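Local coordinates for protein scytovirin (Scytonema varium, PDB 2QSK) that binds sugars as a cyanobacterial lectin and inhibits HIV-1 fusion and infection, more strongly for T-tropic than for M-tropic strains, at residues A[43-46]-A[47-51]. Residues are numbered along the deposited sequence; the frame is centred on the assembly and turned at random.
Sequences RKPD and PGPKG
Asp46 and Pro47 are joined by a cis peptide bond that brings their CA atoms to 2.9 Å, and a second cis bond precedes Pro45; the chain, which has no helix or strand here, bends sharply near Pro45 and again near Pro47. No hydrogen bond links residues 43-46 to residues 47-51. What meets across the bend is a weak CA-H...O contact from Gly48 CA to Pro45 O (3.4 Å, 126° at the hydrogen) and ring packing. The pyrrolidine rings of Pro45 and Pro49 lie roughly at right angles, with Pro45 CG 4.1 Å from Pro49 CD.

The carboxylate of Asp46 lies beside the N-CA side of Pro47: CG is anti to the backbone N (chi1 -169°), and OD1 lies 3.4 Å from Pro47 CA. The same oxygen receives Arg43 NH1 in a 3.0 Å salt bridge; OD1 lies in the guanidinium plane, whereas NH1 reaches it from above the carboxylate plane. A bend at chi3 of Arg43 (63°) turns the guanidinium there, while its CD packs against Gly48 N at 4.1 Å. The strongest polar partner of Arg43 is Asp27, whose OD2 forms a salt bridge with the same NH1, and Pro4 O accepts NE.

This worked example illustrates how a linker between two similar disulfide-rich halves can be shaped by cis-prolines and one buried arginine: NH1 is shared by two carboxylates, which probably more than offset its positive charge locally, and the guanidinium ties the bend to the N-terminal segment.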
ATOM      1  N   ARG A  43       7.668  -0.006   7.253  1.00  8.80           N
ATOM      2  CA  ARG A  43       7.943  -1.451   7.262  1.00  9.57           C
ATOM      3  C   ARG A  43       9.407  -1.620   6.897  1.00 10.65           C
ATOM      4  O   ARG A  43      10.005  -0.737   6.297  1.00 11.53           O
ATOM      5  CB  ARG A  43       7.054  -2.219   6.255  1.00  9.08           C
ATOM      6  CG  ARG A  43       7.246  -1.757   4.827  1.00  9.21           C
ATOM      7  CD  ARG A  43       6.227  -2.381   3.881  1.00  9.10           C
ATOM      8  NE  ARG A  43       4.859  -1.999   4.199  1.00  8.47           N
ATOM      9  CZ  ARG A  43       4.311  -0.822   3.889  1.00  8.28           C
ATOM     10  NH1 ARG A  43       4.990   0.093   3.197  1.00  8.97           N
ATOM     11  NH2 ARG A  43       3.078  -0.536   4.307  1.00  8.36           N
ATOM     12  N   LYS A  44       9.948  -2.795   7.216  1.00 12.18           N
ATOM     13  CA  LYS A  44      11.324  -3.159   6.869  0.50 14.67           C
ATOM     14  C   LYS A  44      11.326  -4.609   6.389  1.00 15.06           C
ATOM     15  O   LYS A  44      10.916  -5.485   7.143  1.00 18.22           O
ATOM     16  CB  LYS A  44      12.251  -3.030   8.087  0.50 18.62           C
ATOM     17  CG  LYS A  44      11.908  -1.912   9.066  0.50 21.03           C
ATOM     18  CD  LYS A  44      12.922  -1.823  10.205  0.50 21.74           C
ATOM     19  CE  LYS A  44      12.619  -0.666  11.145  0.50 22.39           C
ATOM     20  NZ  LYS A  44      11.206  -0.671  11.628  0.50 25.02           N
ATOM     21  N   PRO A  45      11.744  -4.868   5.128  1.00 15.18           N
ATOM     22  CA  PRO A  45      12.136  -3.939   4.069  1.00 16.19           C
ATOM     23  C   PRO A  45      10.914  -3.225   3.479  1.00 14.26           C
ATOM     24  O   PRO A  45       9.773  -3.703   3.603  1.00 13.64           O
ATOM     25  CB  PRO A  45      12.768  -4.852   3.021  1.00 18.30           C
ATOM     26  CG  PRO A  45      12.044  -6.107   3.174  1.00 19.47           C
ATOM     27  CD  PRO A  45      11.813  -6.259   4.650  1.00 17.59           C
ATOM     28  N   ASP A  46      11.172  -2.082   2.851  1.00 15.91           N
ATOM     29  CA  ASP A  46      10.174  -1.345   2.075  1.00 14.35           C
ATOM     30  C   ASP A  46      10.756  -1.070   0.690  1.00 16.34           C
ATOM     31  O   ASP A  46      11.812  -0.455   0.589  1.00 19.45           O
ATOM     32  CB  ASP A  46       9.846  -0.018   2.753  1.00 14.74           C
ATOM     33  CG  ASP A  46       8.624   0.666   2.150  1.00 14.77           C
ATOM     34  OD1 ASP A  46       7.635  -0.027   1.838  1.00 13.79           O
ATOM     35  OD2 ASP A  46       8.642   1.909   2.002  1.00 21.39           O
ATOM     36  N   PRO A  47      10.102  -1.531  -0.384  1.00 16.43           N
ATOM     37  CA  PRO A  47       8.889  -2.319  -0.373  1.00 15.84           C
ATOM     38  C   PRO A  47       9.098  -3.696   0.261  1.00 14.56           C
ATOM     39  O   PRO A  47      10.219  -4.210   0.360  1.00 16.13           O
ATOM     40  CB  PRO A  47       8.529  -2.436  -1.859  1.00 19.06           C
ATOM     41  CG  PRO A  47       9.792  -2.227  -2.575  1.00 21.77           C
ATOM     42  CD  PRO A  47      10.576  -1.275  -1.754  1.00 19.82           C
ATOM     43  N   GLY A  48       8.003  -4.286   0.718  1.00 13.49           N
ATOM     44  CA  GLY A  48       8.077  -5.622   1.315  1.00 13.47           C
ATOM     45  C   GLY A  48       8.216  -6.680   0.231  1.00 13.48           C
ATOM     46  O   GLY A  48       8.015  -6.396  -0.951  1.00 15.08           O
ATOM     47  N   PRO A  49       8.514  -7.932   0.615  1.00 14.39           N
ATOM     48  CA  PRO A  49       8.455  -9.050  -0.353  1.00 14.31           C
ATOM     49  C   PRO A  49       6.988  -9.277  -0.716  1.00 12.32           C
ATOM     50  O   PRO A  49       6.115  -8.802  -0.001  1.00 13.16           O
ATOM     51  CB  PRO A  49       9.034 -10.224   0.436  1.00 16.06           C
ATOM     52  CG  PRO A  49       8.687  -9.899   1.859  1.00 15.86           C
ATOM     53  CD  PRO A  49       8.799  -8.396   1.983  1.00 14.72           C
ATOM     54  N   LYS A  50       6.702 -10.000  -1.791  1.00 13.67           N
ATOM     55  CA  LYS A  50       5.321 -10.358  -2.080  1.00 12.17           C
ATOM     56  C   LYS A  50       4.684 -10.986  -0.851  1.00 12.20           C
ATOM     57  O   LYS A  50       5.307 -11.832  -0.185  1.00 14.88           O
ATOM     58  CB  LYS A  50       5.213 -11.295  -3.285  1.00 13.17           C
ATOM     59  CG  LYS A  50       5.348 -10.592  -4.611  1.00 13.82           C
ATOM     60  CD  LYS A  50       4.166  -9.691  -4.955  1.00 12.95           C
ATOM     61  CE  LYS A  50       2.856 -10.436  -5.142  1.00 10.69           C
ATOM     62  NZ  LYS A  50       1.740  -9.490  -5.370  1.00  9.49           N
ATOM     63  N   GLY A  51       3.445 -10.593  -0.582  1.00 11.22           N
ATOM     64  CA  GLY A  51       2.744 -10.973   0.622  1.00 11.00           C
ATOM     65  C   GLY A  51       2.067  -9.746   1.213  1.00  9.53           C
ATOM     66  O   GLY A  51       1.975  -8.700   0.554  1.00  9.11           O
TER